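Local coordinates for chitin binding protein (Streptomyces lividans, PDB 5FTZ) that is a copper-dependent lytic polysaccharide monooxygenase of family AA10 that probably binds chitin and cleaves it oxidatively at its copper site, at residues Leu111-Asp115 and Leu116-Pro120; Gly104-Gln107 and Asn108-Leu111. All coordinates share one frame; numbering follows the deposited sequence.

Contact 1 (Leu111-Asp115 and Leu116-Pro120); sequences LARSD and LNLTP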
# COMPACT_ATOMS: atom_id res chain seq x y z
N LEU A 111 14.68 -28.57 -6.80
CA LEU A 111 15.18 -27.64 -5.80
C LEU A 111 14.24 -27.54 -4.61
O LEU A 111 13.01 -27.38 -4.75
CB LEU A 111 15.32 -26.24 -6.42
CG LEU A 111 16.11 -25.24 -5.58
CD1 LEU A 111 17.58 -25.54 -5.63
CD2 LEU A 111 15.81 -23.82 -6.10
N ALA A 112 14.84 -27.52 -3.42
CA ALA A 112 14.09 -27.42 -2.18
C ALA A 112 14.79 -26.50 -1.19
O ALA A 112 15.98 -26.14 -1.39
CB ALA A 112 14.00 -28.81 -1.56
N ARG A 113 14.07 -26.09 -0.14
CA ARG A 113 14.68 -25.24 0.89
C ARG A 113 15.97 -25.80 1.47
O ARG A 113 16.88 -25.05 1.77
CB ARG A 113 13.67 -24.94 1.98
CG ARG A 113 12.55 -24.00 1.52
CD ARG A 113 11.33 -24.18 2.43
NE ARG A 113 10.24 -23.29 2.04
CZ ARG A 113 9.43 -23.44 0.99
NH1 ARG A 113 9.57 -24.43 0.13
NH2 ARG A 113 8.51 -22.52 0.77
N SER A 114 16.06 -27.11 1.63
CA SER A 114 17.26 -27.74 2.19
C SER A 114 18.50 -27.54 1.31
O SER A 114 19.63 -27.65 1.76
CB SER A 114 17.03 -29.24 2.38
OG SER A 114 16.52 -29.89 1.20
N ASP A 115 18.28 -27.22 0.02
CA ASP A 115 19.40 -26.92 -0.89
C ASP A 115 19.91 -25.50 -0.81
O ASP A 115 21.00 -25.24 -1.30
CB ASP A 115 18.96 -27.17 -2.33
CG ASP A 115 18.54 -28.61 -2.55
OD1 ASP A 115 19.37 -29.48 -2.16
OD2 ASP A 115 17.38 -28.88 -3.06
N LEU A 116 19.14 -24.63 -0.21
CA LEU A 116 19.37 -23.21 -0.24
C LEU A 116 19.94 -22.68 1.05
O LEU A 116 19.57 -23.14 2.16
CB LEU A 116 18.08 -22.47 -0.57
CG LEU A 116 17.57 -22.57 -1.99
CD1 LEU A 116 16.07 -22.22 -2.09
CD2 LEU A 116 18.42 -21.72 -2.94
N ASN A 117 20.82 -21.69 0.97
CA ASN A 117 21.11 -20.86 2.11
C ASN A 117 19.93 -19.93 2.27
O ASN A 117 19.69 -19.05 1.40
CB ASN A 117 22.43 -20.14 1.86
CG ASN A 117 22.78 -19.19 2.99
OD1 ASN A 117 21.99 -18.88 3.87
ND2 ASN A 117 24.02 -18.73 2.94
N LEU A 118 19.11 -20.08 3.32
CA LEU A 118 17.89 -19.36 3.40
C LEU A 118 18.00 -17.92 3.94
O LEU A 118 16.98 -17.21 3.93
CB LEU A 118 16.89 -20.16 4.20
CG LEU A 118 16.48 -21.50 3.57
CD1 LEU A 118 15.58 -22.18 4.61
CD2 LEU A 118 15.76 -21.32 2.28
N THR A 119 19.22 -17.45 4.23
CA THR A 119 19.46 -16.01 4.40
C THR A 119 19.88 -15.48 3.01
O THR A 119 20.95 -15.84 2.54
CB THR A 119 20.58 -15.73 5.42
OG1 THR A 119 20.13 -16.19 6.71
CG2 THR A 119 20.94 -14.21 5.55
N PRO A 120 19.09 -14.56 2.46
CA PRO A 120 19.45 -14.04 1.14
C PRO A 120 20.80 -13.35 1.13
O PRO A 120 21.21 -12.70 2.12
CB PRO A 120 18.38 -13.03 0.82
CG PRO A 120 17.58 -12.83 2.02
CD PRO A 120 17.84 -13.97 2.95
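Leu116 N donates back to Arg113 O (3.0 Å, N-H...O 159°), closing the short 3-10 turn of residues 113-115 in the loop that joins strand 93-100 to strand 122-125. The donor stands well above the carbonyl plane and not on a lone pair, consistent with the tight 3-10 curl, and the previous bond of the same type runs from Asp115 N to Ala112 O.

Leu116 is the side chain to follow outward. Its CB lies 3.7 Å from Arg113 O. With CG anti to the carbonyl carbon (chi1 -72°), the branch folds back against the turn, and CG and CD1 both come 4.0 Å from Ala112 O. CD1 then reaches CD2 of Leu111 at 4.3 Å, a loose apolar touch between two buried leucines. Both also pack on strand 148-157, Leu116 on Leu152 and Leu111 on Val150, so the pair seats the loop on the sheet.

Another leucine comes to the turn from further down the chain: Leu118 puts CD2 beside the Arg113 carbonyl, 4.2 Å from Arg113 CB. Beyond its CB, Arg113 turns away, extended from CG to NE. Its guanidinium is held by a salt bridge to Asp45 and by the carbonyls of Pro39, Ser41 and Pro43, four partners that should fix its rotation.

Asp115 folds its carboxylate back to the start of the turn. OD2 accepts from Ala112 N at 2.9 Å through its anti lone pair and also bonds His109 NE2, while OD1 takes the backbone N-H of Asn106. These donors would probably stabilise the carboxylate as an anion. Farther on, an Asx turn redirects the chain: Asn117 OD1 accepts from Thr119 N at 3.1 Å, the donor tilted 34° from the amide carbonyl plane.

Contact 2 (Gly104-Gln107 and Asn108-Leu111); sequences GWNQ and NHNL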
# COMPACT_ATOMS: atom_id res chain seq x y z
N GLY A 104 27.39 -28.62 -1.63
CA GLY A 104 26.89 -29.97 -1.40
C GLY A 104 25.41 -30.12 -1.60
O GLY A 104 24.84 -31.19 -1.30
N TRP A 105 24.73 -29.11 -2.16
CA TRP A 105 23.30 -29.19 -2.42
C TRP A 105 22.97 -30.37 -3.36
O TRP A 105 23.84 -30.79 -4.14
CB TRP A 105 22.79 -27.86 -2.96
CG TRP A 105 23.27 -27.49 -4.33
CD1 TRP A 105 24.52 -27.03 -4.72
CD2 TRP A 105 22.48 -27.49 -5.52
NE1 TRP A 105 24.54 -26.74 -6.06
CE2 TRP A 105 23.29 -26.98 -6.56
CE3 TRP A 105 21.16 -27.80 -5.81
CZ2 TRP A 105 22.83 -26.83 -7.85
CZ3 TRP A 105 20.72 -27.63 -7.07
CH2 TRP A 105 21.53 -27.17 -8.09
N ASN A 106 21.71 -30.83 -3.28
CA ASN A 106 21.30 -31.97 -4.03
C ASN A 106 20.92 -31.52 -5.46
O ASN A 106 19.84 -31.00 -5.71
CB ASN A 106 20.17 -32.70 -3.36
CG ASN A 106 19.80 -33.99 -4.03
OD1 ASN A 106 20.21 -34.30 -5.17
ND2 ASN A 106 18.93 -34.74 -3.36
N GLN A 107 21.82 -31.77 -6.39
CA GLN A 107 21.66 -31.37 -7.77
C GLN A 107 20.80 -32.36 -8.57
O GLN A 107 20.56 -32.14 -9.74
CB GLN A 107 23.02 -31.26 -8.45
CG GLN A 107 23.89 -30.21 -7.85
CD GLN A 107 25.15 -29.98 -8.61
OE1 GLN A 107 25.11 -29.80 -9.86
NE2 GLN A 107 26.23 -29.81 -7.90
N ASN A 108 20.41 -33.47 -7.95
CA ASN A 108 19.70 -34.54 -8.64
C ASN A 108 18.23 -34.64 -8.33
O ASN A 108 17.58 -35.56 -8.79
CB ASN A 108 20.39 -35.85 -8.26
CG ASN A 108 21.80 -35.87 -8.75
OD1 ASN A 108 22.04 -35.53 -9.88
ND2 ASN A 108 22.74 -36.22 -7.90
N HIS A 109 17.66 -33.69 -7.60
CA HIS A 109 16.21 -33.71 -7.35
C HIS A 109 15.68 -32.31 -7.63
O HIS A 109 16.50 -31.41 -7.96
CB HIS A 109 15.92 -34.19 -5.93
CG HIS A 109 16.15 -33.19 -4.85
ND1 HIS A 109 15.53 -33.28 -3.63
CD2 HIS A 109 16.89 -32.05 -4.81
CE1 HIS A 109 15.85 -32.23 -2.89
NE2 HIS A 109 16.71 -31.49 -3.57
N ASN A 110 14.40 -32.07 -7.44
CA ASN A 110 13.86 -30.73 -7.67
C ASN A 110 14.29 -29.81 -6.51
O ASN A 110 14.20 -30.19 -5.36
CB ASN A 110 12.36 -30.74 -7.69
CG ASN A 110 11.77 -31.47 -8.87
OD1 ASN A 110 12.42 -32.23 -9.59
ND2 ASN A 110 10.49 -31.27 -9.01
N LEU A 111 14.68 -28.57 -6.80
CA LEU A 111 15.18 -27.64 -5.80
C LEU A 111 14.24 -27.54 -4.61
O LEU A 111 13.01 -27.38 -4.75
CB LEU A 111 15.32 -26.24 -6.42
CG LEU A 111 16.11 -25.24 -5.58
CD1 LEU A 111 17.58 -25.54 -5.63
CD2 LEU A 111 15.81 -23.82 -6.10
O HOH W 1 17.99 -29.31 -7.19
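His109 O accepts a 2.7 Å hydrogen bond from a water that also donates to Asn106 O, at 2.9 Å, bridging the two carbonyls where the chain doubles back. The side chains of the same two residues form an amide-on-imidazole stack, the ring already held at NE2 by Asp115. The planes are only 5° apart, and Asn106 ND2 lies over the ring centre, 3.5 Å above its plane. Two torsions bring the groups together: Asn106 holds CG opposite its own N (chi1 -174°), and His109 tucks CG between backbone N and carbonyl carbon (chi1 78°).

The other end of the amide is used as well. Asn106 OD1 accepts from Asn108 N at 2.9 Å, two residues on, which makes this an Asx turn and probably sets which way round the amide lies. If Asn106 were an alanine, the His109 ring would probably lose the flat group laid over it and Asn108 N its acceptor, leaving the turn freer to open.

Nearer the protein body, the contact becomes apolar. Trp105 CZ3 meets Leu111 CD1 at 4.0 Å, the two side chains crossing at about a right angle, and Gln107 lays CG over one face of the indole, offset toward its rim. His148 takes the polar ends of both Trp105 and Gln107, its carbonyl accepting from Trp105 NE1 and its ND1 bonding Gln107 OE1. The turn lies at the surface, in the loop that leads from strand 93-100 to strand 122-125, with Trp105 resting on Val150 of strand 148-157.

The two contacts are consecutive parts of one long loop between strands 93-100 and 122-125, with centres 11 Å apart and Leu111 common to both. Contact 2 is the outer part, a surface turn built from amides, an imidazole and a bridging water. Contact 1 is partly buried: backbone bonds shape its turn, and Leu111 and Leu116 face the sheet. Each contains an Asx turn, and both settle on strand 148-157, contact 2 through Trp105 and contact 1 through Leu116, with Leu111 shared by both. Asp115 joins them directly: its carboxylate takes polar hydrogens from Asn106 and His109, while its carbonyl O packs against Trp105 CB.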